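PDB 3QAV: Rho-class glutathione S-transferase from Laternula elliptica, which probably transfers glutathione to electrophilic substrates, as other cytosolic glutathione S-transferases do. Local coordinates for residues P36-V41 with G76-F81; V29-G34 with E54-F59; L42-E47 with F181-V186. One frame throughout, in Å; residues are numbered along the deposited sequence.

From the N terminus, strand 28-31 opens the thioredoxin-like domain and helix 36-47 follows it. Contact 2 (29-34 with 54-59) closes the first loop, bringing strand 53-56 back beside strand 28-31 with the helix as crossover. Contact 1 (36-41 with 76-81) starts within that loop and ends beyond it, so the two cross; it sets the first turns of the helix against the approach to strand 80-83, the other neighbour of strand 28-31. Contact 3 (42-47 with 181-186) starts further along the same helix, closes by far the longest loop and crosses both others. It carries helix 36-47 across to helix 183-197 in the C-terminal domain.

Contact 1: residues P36-V41 with G76-F81; sequences PPCWKV and GQVPTF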
ATOM      1  N   PRO A  36      -0.539   6.626 -11.873  1.00 31.34           N
ATOM      2  CA  PRO A  36      -1.271   5.370 -11.672  1.00 29.47           C
ATOM      3  C   PRO A  36      -2.361   5.486 -10.597  1.00 29.16           C
ATOM      4  O   PRO A  36      -3.449   4.920 -10.740  1.00 28.00           O
ATOM      5  CB  PRO A  36      -0.172   4.384 -11.301  1.00 31.12           C
ATOM      6  CG  PRO A  36       0.999   4.889 -12.081  1.00 31.17           C
ATOM      7  CD  PRO A  36       0.915   6.390 -11.827  1.00 32.24           C
ATOM      8  N   PRO A  37      -2.084   6.211  -9.501  1.00 28.02           N
ATOM      9  CA  PRO A  37      -3.145   6.314  -8.496  1.00 27.01           C
ATOM     10  C   PRO A  37      -4.386   7.049  -9.030  1.00 26.38           C
ATOM     11  O   PRO A  37      -5.518   6.774  -8.610  1.00 24.16           O
ATOM     12  CB  PRO A  37      -2.461   7.030  -7.316  1.00 28.46           C
ATOM     13  CG  PRO A  37      -1.210   7.633  -7.900  1.00 30.64           C
ATOM     14  CD  PRO A  37      -0.788   6.656  -8.959  1.00 30.12           C
ATOM     15  N   CYS A  38      -4.180   7.972  -9.967  1.00 25.13           N
ATOM     16  CA  CYS A  38      -5.308   8.687 -10.553  1.00 25.66           C
ATOM     17  C   CYS A  38      -6.031   7.752 -11.517  1.00 25.99           C
ATOM     18  O   CYS A  38      -7.262   7.673 -11.525  1.00 25.65           O
ATOM     19  CB  CYS A  38      -4.834   9.928 -11.317  1.00 26.57           C
ATOM     20  SG  CYS A  38      -4.181  11.249 -10.261  1.00 29.94           S
ATOM     21  N   TRP A  39      -5.249   7.038 -12.319  1.00 25.32           N
ATOM     22  CA  TRP A  39      -5.789   6.117 -13.314  1.00 25.61           C
ATOM     23  C   TRP A  39      -6.692   5.101 -12.643  1.00 23.78           C
ATOM     24  O   TRP A  39      -7.767   4.801 -13.142  1.00 24.37           O
ATOM     25  CB  TRP A  39      -4.646   5.396 -14.044  1.00 25.25           C
ATOM     26  CG  TRP A  39      -5.007   4.900 -15.413  1.00 25.44           C
ATOM     27  CD1 TRP A  39      -6.265   4.680 -15.905  1.00 26.15           C
ATOM     28  CD2 TRP A  39      -4.097   4.525 -16.456  1.00 24.51           C
ATOM     29  NE1 TRP A  39      -6.190   4.191 -17.189  1.00 26.75           N
ATOM     30  CE2 TRP A  39      -4.872   4.086 -17.550  1.00 25.65           C
ATOM     31  CE3 TRP A  39      -2.702   4.519 -16.571  1.00 24.08           C
ATOM     32  CZ2 TRP A  39      -4.297   3.639 -18.750  1.00 25.22           C
ATOM     33  CZ3 TRP A  39      -2.128   4.078 -17.760  1.00 26.80           C
ATOM     34  CH2 TRP A  39      -2.929   3.642 -18.835  1.00 26.84           C
ATOM     35  N   LYS A  40      -6.253   4.576 -11.504  1.00 23.60           N
ATOM     36  CA  LYS A  40      -7.037   3.598 -10.755  1.00 22.97           C
ATOM     37  C   LYS A  40      -8.446   4.126 -10.522  1.00 23.38           C
ATOM     38  O   LYS A  40      -9.443   3.435 -10.777  1.00 23.08           O
ATOM     39  CB  LYS A  40      -6.383   3.322  -9.398  1.00 23.78           C
ATOM     40  CG  LYS A  40      -5.153   2.427  -9.430  1.00 24.45           C
ATOM     41  CD  LYS A  40      -4.373   2.511  -8.111  1.00 28.18           C
ATOM     42  CE  LYS A  40      -5.201   2.059  -6.910  1.00 29.30           C
ATOM     43  NZ  LYS A  40      -4.464   2.193  -5.601  1.00 30.06           N
ATOM     44  N   VAL A  41      -8.522   5.358 -10.034  1.00 21.53           N
ATOM     45  CA  VAL A  41      -9.798   5.993  -9.750  1.00 22.65           C
ATOM     46  C   VAL A  41     -10.678   6.170 -10.995  1.00 23.59           C
ATOM     47  O   VAL A  41     -11.872   5.878 -10.957  1.00 23.27           O
ATOM     48  CB  VAL A  41      -9.587   7.368  -9.060  1.00 19.80           C
ATOM     49  CG1 VAL A  41     -10.930   8.056  -8.841  1.00 21.16           C
ATOM     50  CG2 VAL A  41      -8.909   7.151  -7.694  1.00 21.94           C
ATOM     51  N   GLY A  76      -1.335  17.928  -0.492  1.00 32.05           N
ATOM     52  CA  GLY A  76      -1.139  18.517  -1.802  1.00 31.95           C
ATOM     53  C   GLY A  76      -0.798  17.451  -2.830  1.00 33.92           C
ATOM     54  O   GLY A  76       0.203  17.543  -3.544  1.00 34.46           O
ATOM     55  N   GLN A  77      -1.632  16.421  -2.895  1.00 32.04           N
ATOM     56  CA  GLN A  77      -1.418  15.347  -3.845  1.00 31.82           C
ATOM     57  C   GLN A  77      -2.691  15.088  -4.620  1.00 32.24           C
ATOM     58  O   GLN A  77      -3.773  15.573  -4.271  1.00 30.59           O
ATOM     59  CB  GLN A  77      -1.023  14.046  -3.142  1.00 31.80           C
ATOM     60  CG  GLN A  77       0.169  14.141  -2.228  1.00 33.30           C
ATOM     61  CD  GLN A  77       0.603  12.782  -1.723  1.00 37.28           C
ATOM     62  OE1 GLN A  77      -0.204  12.017  -1.179  1.00 36.61           O
ATOM     63  NE2 GLN A  77       1.884  12.470  -1.898  1.00 37.63           N
ATOM     64  N   VAL A  78      -2.544  14.301  -5.674  1.00 31.92           N
ATOM     65  CA  VAL A  78      -3.659  13.925  -6.512  1.00 31.41           C
ATOM     66  C   VAL A  78      -3.549  12.397  -6.592  1.00 29.48           C
ATOM     67  O   VAL A  78      -2.451  11.858  -6.569  1.00 28.76           O
ATOM     68  CB  VAL A  78      -3.527  14.614  -7.896  1.00 33.92           C
ATOM     69  CG1 VAL A  78      -2.813  13.727  -8.888  1.00 33.33           C
ATOM     70  CG2 VAL A  78      -4.882  15.042  -8.380  1.00 38.53           C
ATOM     71  N   PRO A  79      -4.680  11.684  -6.697  1.00 27.15           N
ATOM     72  CA  PRO A  79      -6.050  12.193  -6.755  1.00 28.07           C
ATOM     73  C   PRO A  79      -6.644  12.692  -5.445  1.00 28.77           C
ATOM     74  O   PRO A  79      -6.314  12.212  -4.362  1.00 26.26           O
ATOM     75  CB  PRO A  79      -6.824  10.993  -7.279  1.00 26.85           C
ATOM     76  CG  PRO A  79      -6.157   9.870  -6.543  1.00 27.38           C
ATOM     77  CD  PRO A  79      -4.680  10.213  -6.761  1.00 29.22           C
ATOM     78  N   THR A  80      -7.519  13.681  -5.570  1.00 29.41           N
ATOM     79  CA  THR A  80      -8.254  14.232  -4.446  1.00 30.33           C
ATOM     80  C   THR A  80      -9.669  14.015  -4.963  1.00 31.15           C
ATOM     81  O   THR A  80      -9.970  14.311  -6.118  1.00 30.78           O
ATOM     82  CB  THR A  80      -7.963  15.722  -4.228  1.00 30.42           C
ATOM     83  OG1 THR A  80      -6.619  15.871  -3.761  1.00 29.08           O
ATOM     84  CG2 THR A  80      -8.914  16.299  -3.186  1.00 29.34           C
ATOM     85  N   PHE A  81     -10.533  13.491  -4.111  1.00 31.53           N
ATOM     86  CA  PHE A  81     -11.877  13.148  -4.532  1.00 32.04           C
ATOM     87  C   PHE A  81     -12.955  13.576  -3.551  1.00 32.19           C
ATOM     88  O   PHE A  81     -12.759  13.502  -2.343  1.00 31.95           O
ATOM     89  CB  PHE A  81     -11.907  11.623  -4.719  1.00 31.80           C
ATOM     90  CG  PHE A  81     -13.273  11.039  -4.948  1.00 31.17           C
ATOM     91  CD1 PHE A  81     -13.699  10.718  -6.232  1.00 32.29           C
ATOM     92  CD2 PHE A  81     -14.103  10.739  -3.876  1.00 31.25           C
ATOM     93  CE1 PHE A  81     -14.930  10.100  -6.444  1.00 32.91           C
ATOM     94  CE2 PHE A  81     -15.334  10.122  -4.079  1.00 32.53           C
ATOM     95  CZ  PHE A  81     -15.747   9.802  -5.363  1.00 31.59           C
TER
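Pro79 packs its ring against the start of helix 36-47, meeting Pro37, Cys38 and Val41. Its CD lies 3.9 Å from Pro37 CB, and its CG is 3.8 Å from the carbonyl oxygen Pro37 O. One helical turn on, Val41 CG2 reaches the same Pro79 CG at 4.0 Å, the two side chains crossing obliquely. Cys38 comes in out of the plane of the proline ring, next to its N-CD side, with SG 3.7 Å from Pro79 CD. This follows from chi1 of -69°, which sets SG anti to the carbonyl carbon and turns it to the proline. SG also comes against Val78 CG1, but that approach is too short to be trusted in detail.

The Val78-Pro79 peptide is cis, the cis-proline of the thioredoxin-like glutathione S-transferase domain, which leads into strand 80-83. Gln77 and Val78 bind glutathione in a structure of this protein. An alanine in place of Pro79 would probably leave Pro37 and Val41 without their partner in CG and CD, and make the cis peptide that presents Val78 harder to keep.

Further out, the helix start is positioned by Ser35, whose OG bonds Cys38 N, and by Ser91, whose OG bonds Pro37 O; both serines also belong to the glutathione site. Trp31 backs Cys38, and Ile94 of helix 91-101 backs Val41.

No hydrogen bond crosses between the segments. Between them the contact is apolar; polar bonds to the helix start come from Ser35 and Ser91, among others, consistent with a helix start and a cis turn that together shape the site.

Contact 2: residues V29-G34 with E54-F59; sequences VYWGSG and EKIISF
Trp31 lies under the branch of Ile56, its bridge partner: Ile56 CG1 stands 3.3 Å above the indole plane, offset toward the rim, where it comes within 3.5 Å of Trp31 CZ2. The two side chains run side by side. The indole also donates a hydrogen bond that reaches back two residues along the partner strand, Trp31 NE1 to Glu54 OE1 at 2.8 Å, bent at the hydrogen (145°). The acceptor is only 10° out of the ring plane, whereas the donor meets OE1 from above the carboxylate plane. With CG between the backbone N and the carbonyl carbon (chi1 63°), the indole lies alongside the neighbouring strand, where the bond to Glu54 and the cover of Ile56 probably hinder its turning.

Strands 28-31 and 53-56 are the two parallel strands of the beta-alpha-beta unit of the thioredoxin-like fold, with 53-56 outermost in the sheet of this chain. The axes of 29-31 and 54-56 approach to 4.8 Å, and Val29, Tyr30 and Trp31 are bridged to Glu54, Lys55 and Ile56. Lys55 bonds both ways, its N donating to Val29 O and its O accepting from Trp31 N; Ile57 N then donates to Trp31 O at 2.9 Å. The Trp31 face is covered by crossover helix 36-47 through Cys38 and Leu42.

On the other face Tyr30 CD2 rests 3.7 Å from Lys55 CB, while Glu68, Ile69 and Leu72 of helix 67-72 pack on the tyrosine. Past the strands, Phe59, which also touches Val78 of the glutathione site, closes onto the following loop: CE2 comes 3.5 Å from Gly32 CA, an approach possible because glycine carries no CB. Ile57 CD1 sits over the centre of the Phe59 ring, and Ser33 O meets that ring at its edge.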
ATOM      1  N   VAL A  29     -13.471  14.511  -9.217  1.00 31.06           N
ATOM      2  CA  VAL A  29     -12.101  14.062  -9.036  1.00 31.23           C
ATOM      3  C   VAL A  29     -11.028  14.948  -9.654  1.00 30.16           C
ATOM      4  O   VAL A  29     -11.073  15.262 -10.848  1.00 30.88           O
ATOM      5  CB  VAL A  29     -11.936  12.626  -9.577  1.00 33.49           C
ATOM      6  CG1 VAL A  29     -12.507  12.534 -10.974  1.00 37.15           C
ATOM      7  CG2 VAL A  29     -10.471  12.233  -9.582  1.00 34.95           C
ATOM      8  N   TYR A  30     -10.077  15.365  -8.817  1.00 28.10           N
ATOM      9  CA  TYR A  30      -8.943  16.166  -9.261  1.00 27.74           C
ATOM     10  C   TYR A  30      -7.875  15.124  -9.554  1.00 28.45           C
ATOM     11  O   TYR A  30      -7.580  14.286  -8.698  1.00 27.11           O
ATOM     12  CB  TYR A  30      -8.422  17.084  -8.149  1.00 29.13           C
ATOM     13  CG  TYR A  30      -9.372  18.168  -7.691  1.00 31.55           C
ATOM     14  CD1 TYR A  30     -10.374  17.895  -6.762  1.00 30.42           C
ATOM     15  CD2 TYR A  30      -9.251  19.476  -8.173  1.00 31.50           C
ATOM     16  CE1 TYR A  30     -11.237  18.900  -6.319  1.00 34.04           C
ATOM     17  CE2 TYR A  30     -10.109  20.489  -7.737  1.00 35.91           C
ATOM     18  CZ  TYR A  30     -11.097  20.193  -6.809  1.00 35.09           C
ATOM     19  OH  TYR A  30     -11.935  21.183  -6.358  1.00 39.62           O
ATOM     20  N   TRP A  31      -7.292  15.170 -10.746  1.00 26.40           N
ATOM     21  CA  TRP A  31      -6.278  14.193 -11.108  1.00 25.45           C
ATOM     22  C   TRP A  31      -5.326  14.711 -12.173  1.00 27.58           C
ATOM     23  O   TRP A  31      -5.596  15.715 -12.831  1.00 27.99           O
ATOM     24  CB  TRP A  31      -6.940  12.913 -11.614  1.00 25.22           C
ATOM     25  CG  TRP A  31      -7.749  13.116 -12.855  1.00 24.65           C
ATOM     26  CD1 TRP A  31      -9.034  13.570 -12.931  1.00 26.46           C
ATOM     27  CD2 TRP A  31      -7.339  12.843 -14.197  1.00 24.08           C
ATOM     28  NE1 TRP A  31      -9.455  13.589 -14.241  1.00 26.89           N
ATOM     29  CE2 TRP A  31      -8.433  13.147 -15.039  1.00 25.93           C
ATOM     30  CE3 TRP A  31      -6.154  12.368 -14.774  1.00 25.89           C
ATOM     31  CZ2 TRP A  31      -8.378  12.990 -16.429  1.00 26.30           C
ATOM     32  CZ3 TRP A  31      -6.098  12.213 -16.158  1.00 24.13           C
ATOM     33  CH2 TRP A  31      -7.203  12.522 -16.967  1.00 24.54           C
ATOM     34  N   GLY A  32      -4.222  13.995 -12.356  1.00 26.27           N
ATOM     35  CA  GLY A  32      -3.231  14.397 -13.337  1.00 26.00           C
ATOM     36  C   GLY A  32      -2.826  13.281 -14.278  1.00 27.63           C
ATOM     37  O   GLY A  32      -3.019  12.096 -13.986  1.00 26.32           O
ATOM     38  N   SER A  33      -2.246  13.668 -15.411  1.00 28.30           N
ATOM     39  CA  SER A  33      -1.823  12.720 -16.432  1.00 30.21           C
ATOM     40  C   SER A  33      -0.591  11.905 -16.049  1.00 31.66           C
ATOM     41  O   SER A  33       0.382  12.446 -15.517  1.00 30.42           O
ATOM     42  CB  SER A  33      -1.558  13.464 -17.748  1.00 28.52           C
ATOM     43  OG  SER A  33      -1.244  12.565 -18.797  1.00 30.03           O
ATOM     44  N   GLY A  34      -0.657  10.599 -16.322  1.00 33.55           N
ATOM     45  CA  GLY A  34       0.454   9.698 -16.048  1.00 34.36           C
ATOM     46  C   GLY A  34       0.492   9.027 -14.683  1.00 34.92           C
ATOM     47  O   GLY A  34       1.236   8.063 -14.485  1.00 35.51           O
ATOM     48  N   GLU A  54     -14.830  16.418 -13.166  1.00 33.80           N
ATOM     49  CA  GLU A  54     -13.392  16.284 -13.008  1.00 32.96           C
ATOM     50  C   GLU A  54     -12.636  17.570 -13.292  1.00 33.52           C
ATOM     51  O   GLU A  54     -13.110  18.438 -14.021  1.00 36.22           O
ATOM     52  CB  GLU A  54     -12.869  15.219 -13.966  1.00 32.16           C
ATOM     53  CG  GLU A  54     -12.651  15.763 -15.371  1.00 29.04           C
ATOM     54  CD  GLU A  54     -12.301  14.688 -16.377  1.00 29.90           C
ATOM     55  OE1 GLU A  54     -11.712  13.665 -15.978  1.00 30.09           O
ATOM     56  OE2 GLU A  54     -12.608  14.876 -17.573  1.00 31.08           O
ATOM     57  N   LYS A  55     -11.444  17.667 -12.716  1.00 33.78           N
ATOM     58  CA  LYS A  55     -10.560  18.800 -12.927  1.00 33.61           C
ATOM     59  C   LYS A  55      -9.187  18.213 -13.220  1.00 33.54           C
ATOM     60  O   LYS A  55      -8.533  17.672 -12.327  1.00 34.53           O
ATOM     61  CB  LYS A  55     -10.497  19.691 -11.686  1.00 35.84           C
ATOM     62  CG  LYS A  55      -9.579  20.900 -11.827  1.00 38.79           C
ATOM     63  CD  LYS A  55      -9.958  21.747 -13.026  1.00 44.36           C
ATOM     64  CE  LYS A  55      -9.105  23.008 -13.123  1.00 48.45           C
ATOM     65  NZ  LYS A  55      -9.395  23.983 -12.030  1.00 50.42           N
ATOM     66  N   ILE A  56      -8.772  18.290 -14.479  1.00 32.52           N
ATOM     67  CA  ILE A  56      -7.474  17.777 -14.890  1.00 33.04           C
ATOM     68  C   ILE A  56      -6.425  18.826 -14.540  1.00 33.64           C
ATOM     69  O   ILE A  56      -6.373  19.883 -15.165  1.00 34.38           O
ATOM     70  CB  ILE A  56      -7.435  17.514 -16.412  1.00 32.28           C
ATOM     71  CG1 ILE A  56      -8.523  16.498 -16.792  1.00 33.52           C
ATOM     72  CG2 ILE A  56      -6.064  17.000 -16.810  1.00 30.81           C
ATOM     73  CD1 ILE A  56      -8.504  16.064 -18.254  1.00 33.35           C
ATOM     74  N   ILE A  57      -5.597  18.538 -13.538  1.00 33.13           N
ATOM     75  CA  ILE A  57      -4.573  19.495 -13.116  1.00 33.30           C
ATOM     76  C   ILE A  57      -3.281  19.345 -13.895  1.00 32.70           C
ATOM     77  O   ILE A  57      -3.102  18.382 -14.631  1.00 32.97           O
ATOM     78  CB  ILE A  57      -4.287  19.381 -11.586  1.00 33.38           C
ATOM     79  CG1 ILE A  57      -3.696  18.009 -11.227  1.00 34.17           C
ATOM     80  CG2 ILE A  57      -5.584  19.580 -10.817  1.00 32.68           C
ATOM     81  CD1 ILE A  57      -2.200  17.857 -11.490  1.00 30.94           C
ATOM     82  N   SER A  58      -2.386  20.313 -13.740  1.00 34.84           N
ATOM     83  CA  SER A  58      -1.101  20.280 -14.432  1.00 36.43           C
ATOM     84  C   SER A  58       0.045  20.050 -13.470  1.00 37.65           C
ATOM     85  O   SER A  58       0.353  20.911 -12.645  1.00 39.04           O
ATOM     86  CB  SER A  58      -0.851  21.589 -15.181  1.00 36.26           C
ATOM     87  OG  SER A  58       0.487  21.637 -15.658  1.00 36.12           O
ATOM     88  N   PHE A  59       0.683  18.891 -13.577  1.00 37.41           N
ATOM     89  CA  PHE A  59       1.808  18.588 -12.709  1.00 38.75           C
ATOM     90  C   PHE A  59       2.939  19.575 -12.968  1.00 39.49           C
ATOM     91  O   PHE A  59       3.454  20.183 -12.039  1.00 40.91           O
ATOM     92  CB  PHE A  59       2.306  17.158 -12.941  1.00 35.96           C
ATOM     93  CG  PHE A  59       1.495  16.108 -12.238  1.00 35.09           C
ATOM     94  CD1 PHE A  59       1.408  16.094 -10.849  1.00 35.89           C
ATOM     95  CD2 PHE A  59       0.847  15.107 -12.959  1.00 36.04           C
ATOM     96  CE1 PHE A  59       0.690  15.098 -10.187  1.00 33.89           C
ATOM     97  CE2 PHE A  59       0.126  14.103 -12.305  1.00 34.48           C
ATOM     98  CZ  PHE A  59       0.050  14.101 -10.917  1.00 34.61           C
TER

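Contact 3: residues L42-E47 with F181-V186; sequences LLVLQE and FTMADV
The capped N-terminal end of helix 183-197, in the C-terminal domain, packs here against helix 36-47 of the glutathione-binding domain, so the contact is part of the interface between the two. Glu47 and Phe181 approach from opposite directions and stack, with carboxylate and ring planes 25° apart. Glu47 CD is 3.3 Å from Phe181 CE2, and OE1 lies 3.4 Å above the ring plane, displaced toward the rim. Glu47 bends at chi2 (-74°), which folds its carboxylate over the phenyl ring.

Deeper in, Val44 CG2 is the shared point: Met183 SD lies 3.8 Å from it, Val186 CG1 3.9 Å. Met183 reaches there because its chain turns at both chi2 and chi3. Leu43 adds a looser touch, CB to Val186 CG1 at 4.3 Å. Cys95 of helix 91-101 touches both Val44 and Met183.

Phe181 directly precedes the capped start of the helix. Thr182 and Asp185 form a capping box, the N-capping motif known at this helix in glutathione S-transferases: Asp185 OD1 accepts from Thr182 N at 3.1 Å through its anti lone pair, and Ala184 N reaches Thr182 OG1 in a weak bond. Asp185 OD2 is held in turn by Tyr212 OH and Val176 N.

The carboxylate of Glu47 over the phenyl face would be expected to be unfavourable by itself. Glu47 OE1 also makes a salt bridge with Arg219 and a hydrogen bond with Thr221, and Arg219 makes a cation-pi contact with Phe181; the arginine probably offsets the negative charge and makes the stack tolerable.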
ATOM      1  N   LEU A  42     -10.090   6.636 -12.095  1.00 24.70           N
ATOM      2  CA  LEU A  42     -10.858   6.843 -13.320  1.00 25.05           C
ATOM      3  C   LEU A  42     -11.404   5.523 -13.858  1.00 25.73           C
ATOM      4  O   LEU A  42     -12.526   5.470 -14.370  1.00 26.30           O
ATOM      5  CB  LEU A  42      -9.992   7.518 -14.384  1.00 27.69           C
ATOM      6  CG  LEU A  42      -9.418   8.902 -14.027  1.00 28.63           C
ATOM      7  CD1 LEU A  42      -8.587   9.427 -15.196  1.00 29.37           C
ATOM      8  CD2 LEU A  42     -10.554   9.868 -13.698  1.00 29.04           C
ATOM      9  N   LEU A  43     -10.607   4.463 -13.743  1.00 24.14           N
ATOM     10  CA  LEU A  43     -11.016   3.149 -14.224  1.00 24.15           C
ATOM     11  C   LEU A  43     -12.203   2.619 -13.437  1.00 23.32           C
ATOM     12  O   LEU A  43     -13.135   2.070 -14.010  1.00 23.89           O
ATOM     13  CB  LEU A  43      -9.850   2.157 -14.139  1.00 25.21           C
ATOM     14  CG  LEU A  43      -8.813   2.244 -15.259  1.00 26.98           C
ATOM     15  CD1 LEU A  43      -7.777   1.150 -15.076  1.00 27.51           C
ATOM     16  CD2 LEU A  43      -9.506   2.079 -16.607  1.00 28.28           C
ATOM     17  N   VAL A  44     -12.161   2.762 -12.119  1.00 22.52           N
ATOM     18  CA  VAL A  44     -13.272   2.299 -11.289  1.00 23.13           C
ATOM     19  C   VAL A  44     -14.552   3.048 -11.665  1.00 24.39           C
ATOM     20  O   VAL A  44     -15.602   2.441 -11.832  1.00 26.97           O
ATOM     21  CB  VAL A  44     -12.995   2.531  -9.788  1.00 22.13           C
ATOM     22  CG1 VAL A  44     -14.256   2.244  -8.972  1.00 21.99           C
ATOM     23  CG2 VAL A  44     -11.865   1.643  -9.331  1.00 17.69           C
ATOM     24  N   LEU A  45     -14.458   4.369 -11.790  1.00 24.08           N
ATOM     25  CA  LEU A  45     -15.614   5.183 -12.151  1.00 25.66           C
ATOM     26  C   LEU A  45     -16.183   4.784 -13.516  1.00 26.13           C
ATOM     27  O   LEU A  45     -17.390   4.622 -13.666  1.00 24.40           O
ATOM     28  CB  LEU A  45     -15.234   6.670 -12.173  1.00 24.09           C
ATOM     29  CG  LEU A  45     -14.969   7.358 -10.829  1.00 25.69           C
ATOM     30  CD1 LEU A  45     -14.272   8.702 -11.077  1.00 25.51           C
ATOM     31  CD2 LEU A  45     -16.283   7.549 -10.072  1.00 21.30           C
ATOM     32  N   GLN A  46     -15.302   4.632 -14.504  1.00 26.26           N
ATOM     33  CA  GLN A  46     -15.711   4.257 -15.852  1.00 27.81           C
ATOM     34  C   GLN A  46     -16.309   2.851 -15.880  1.00 29.59           C
ATOM     35  O   GLN A  46     -17.383   2.639 -16.439  1.00 32.79           O
ATOM     36  CB  GLN A  46     -14.513   4.310 -16.801  1.00 28.76           C
ATOM     37  CG  GLN A  46     -13.969   5.707 -17.105  1.00 31.53           C
ATOM     38  CD  GLN A  46     -14.864   6.512 -18.032  1.00 32.77           C
ATOM     39  OE1 GLN A  46     -15.412   5.982 -18.997  1.00 33.95           O
ATOM     40  NE2 GLN A  46     -14.998   7.803 -17.754  1.00 32.88           N
ATOM     41  N   GLU A  47     -15.612   1.890 -15.281  1.00 29.68           N
ATOM     42  CA  GLU A  47     -16.094   0.512 -15.266  1.00 32.02           C
ATOM     43  C   GLU A  47     -17.475   0.403 -14.628  1.00 33.87           C
ATOM     44  O   GLU A  47     -18.341  -0.319 -15.122  1.00 35.10           O
ATOM     45  CB  GLU A  47     -15.108  -0.382 -14.513  1.00 30.64           C
ATOM     46  CG  GLU A  47     -13.828  -0.655 -15.277  1.00 31.26           C
ATOM     47  CD  GLU A  47     -14.033  -1.639 -16.414  1.00 30.61           C
ATOM     48  OE1 GLU A  47     -13.160  -1.715 -17.301  1.00 31.50           O
ATOM     49  OE2 GLU A  47     -15.063  -2.345 -16.413  1.00 32.82           O
ATOM     50  N   PHE A 181     -12.660  -9.505 -15.130  1.00 32.01           N
ATOM     51  CA  PHE A 181     -12.068  -8.218 -14.789  1.00 31.43           C
ATOM     52  C   PHE A 181     -12.508  -7.906 -13.347  1.00 29.31           C
ATOM     53  O   PHE A 181     -13.673  -8.093 -13.000  1.00 29.26           O
ATOM     54  CB  PHE A 181     -12.600  -7.151 -15.749  1.00 29.40           C
ATOM     55  CG  PHE A 181     -12.184  -5.752 -15.403  1.00 32.18           C
ATOM     56  CD1 PHE A 181     -11.035  -5.196 -15.961  1.00 32.45           C
ATOM     57  CD2 PHE A 181     -12.948  -4.983 -14.524  1.00 31.55           C
ATOM     58  CE1 PHE A 181     -10.650  -3.886 -15.648  1.00 34.40           C
ATOM     59  CE2 PHE A 181     -12.574  -3.677 -14.203  1.00 33.67           C
ATOM     60  CZ  PHE A 181     -11.421  -3.125 -14.768  1.00 34.84           C
ATOM     61  N   THR A 182     -11.581  -7.448 -12.509  1.00 27.46           N
ATOM     62  CA  THR A 182     -11.901  -7.129 -11.117  1.00 25.14           C
ATOM     63  C   THR A 182     -11.060  -5.955 -10.633  1.00 25.08           C
ATOM     64  O   THR A 182     -10.238  -5.427 -11.378  1.00 23.63           O
ATOM     65  CB  THR A 182     -11.620  -8.325 -10.180  1.00 24.76           C
ATOM     66  OG1 THR A 182     -10.215  -8.608 -10.178  1.00 24.39           O
ATOM     67  CG2 THR A 182     -12.377  -9.563 -10.646  1.00 24.44           C
ATOM     68  N   MET A 183     -11.260  -5.559  -9.380  1.00 23.21           N
ATOM     69  CA  MET A 183     -10.510  -4.442  -8.808  1.00 24.60           C
ATOM     70  C   MET A 183      -9.007  -4.668  -8.957  1.00 23.21           C
ATOM     71  O   MET A 183      -8.254  -3.715  -9.090  1.00 24.12           O
ATOM     72  CB  MET A 183     -10.850  -4.260  -7.321  1.00 22.15           C
ATOM     73  CG  MET A 183     -10.264  -2.987  -6.710  1.00 23.66           C
ATOM     74  SD  MET A 183     -10.943  -1.477  -7.447  1.00 26.65           S
ATOM     75  CE  MET A 183     -12.507  -1.350  -6.589  1.00 19.73           C
ATOM     76  N   ALA A 184      -8.577  -5.928  -8.935  1.00 23.41           N
ATOM     77  CA  ALA A 184      -7.157  -6.252  -9.068  1.00 24.52           C
ATOM     78  C   ALA A 184      -6.569  -5.731 -10.378  1.00 24.48           C
ATOM     79  O   ALA A 184      -5.420  -5.274 -10.411  1.00 24.22           O
ATOM     80  CB  ALA A 184      -6.946  -7.758  -8.974  1.00 24.26           C
ATOM     81  N   ASP A 185      -7.345  -5.803 -11.458  1.00 24.12           N
ATOM     82  CA  ASP A 185      -6.866  -5.320 -12.749  1.00 23.70           C
ATOM     83  C   ASP A 185      -6.773  -3.798 -12.771  1.00 23.35           C
ATOM     84  O   ASP A 185      -5.972  -3.221 -13.507  1.00 24.81           O
ATOM     85  CB  ASP A 185      -7.777  -5.814 -13.866  1.00 23.13           C
ATOM     86  CG  ASP A 185      -7.754  -7.320 -13.988  1.00 25.35           C
ATOM     87  OD1 ASP A 185      -8.713  -7.974 -13.523  1.00 22.88           O
ATOM     88  OD2 ASP A 185      -6.755  -7.845 -14.531  1.00 23.80           O
ATOM     89  N   VAL A 186      -7.593  -3.156 -11.955  1.00 21.74           N
ATOM     90  CA  VAL A 186      -7.594  -1.703 -11.861  1.00 23.58           C
ATOM     91  C   VAL A 186      -6.245  -1.260 -11.286  1.00 22.83           C
ATOM     92  O   VAL A 186      -5.679  -0.238 -11.687  1.00 22.89           O
ATOM     93  CB  VAL A 186      -8.722  -1.221 -10.915  1.00 24.27           C
ATOM     94  CG1 VAL A 186      -8.490   0.217 -10.518  1.00 25.56           C
ATOM     95  CG2 VAL A 186     -10.070  -1.384 -11.592  1.00 24.16           C
TER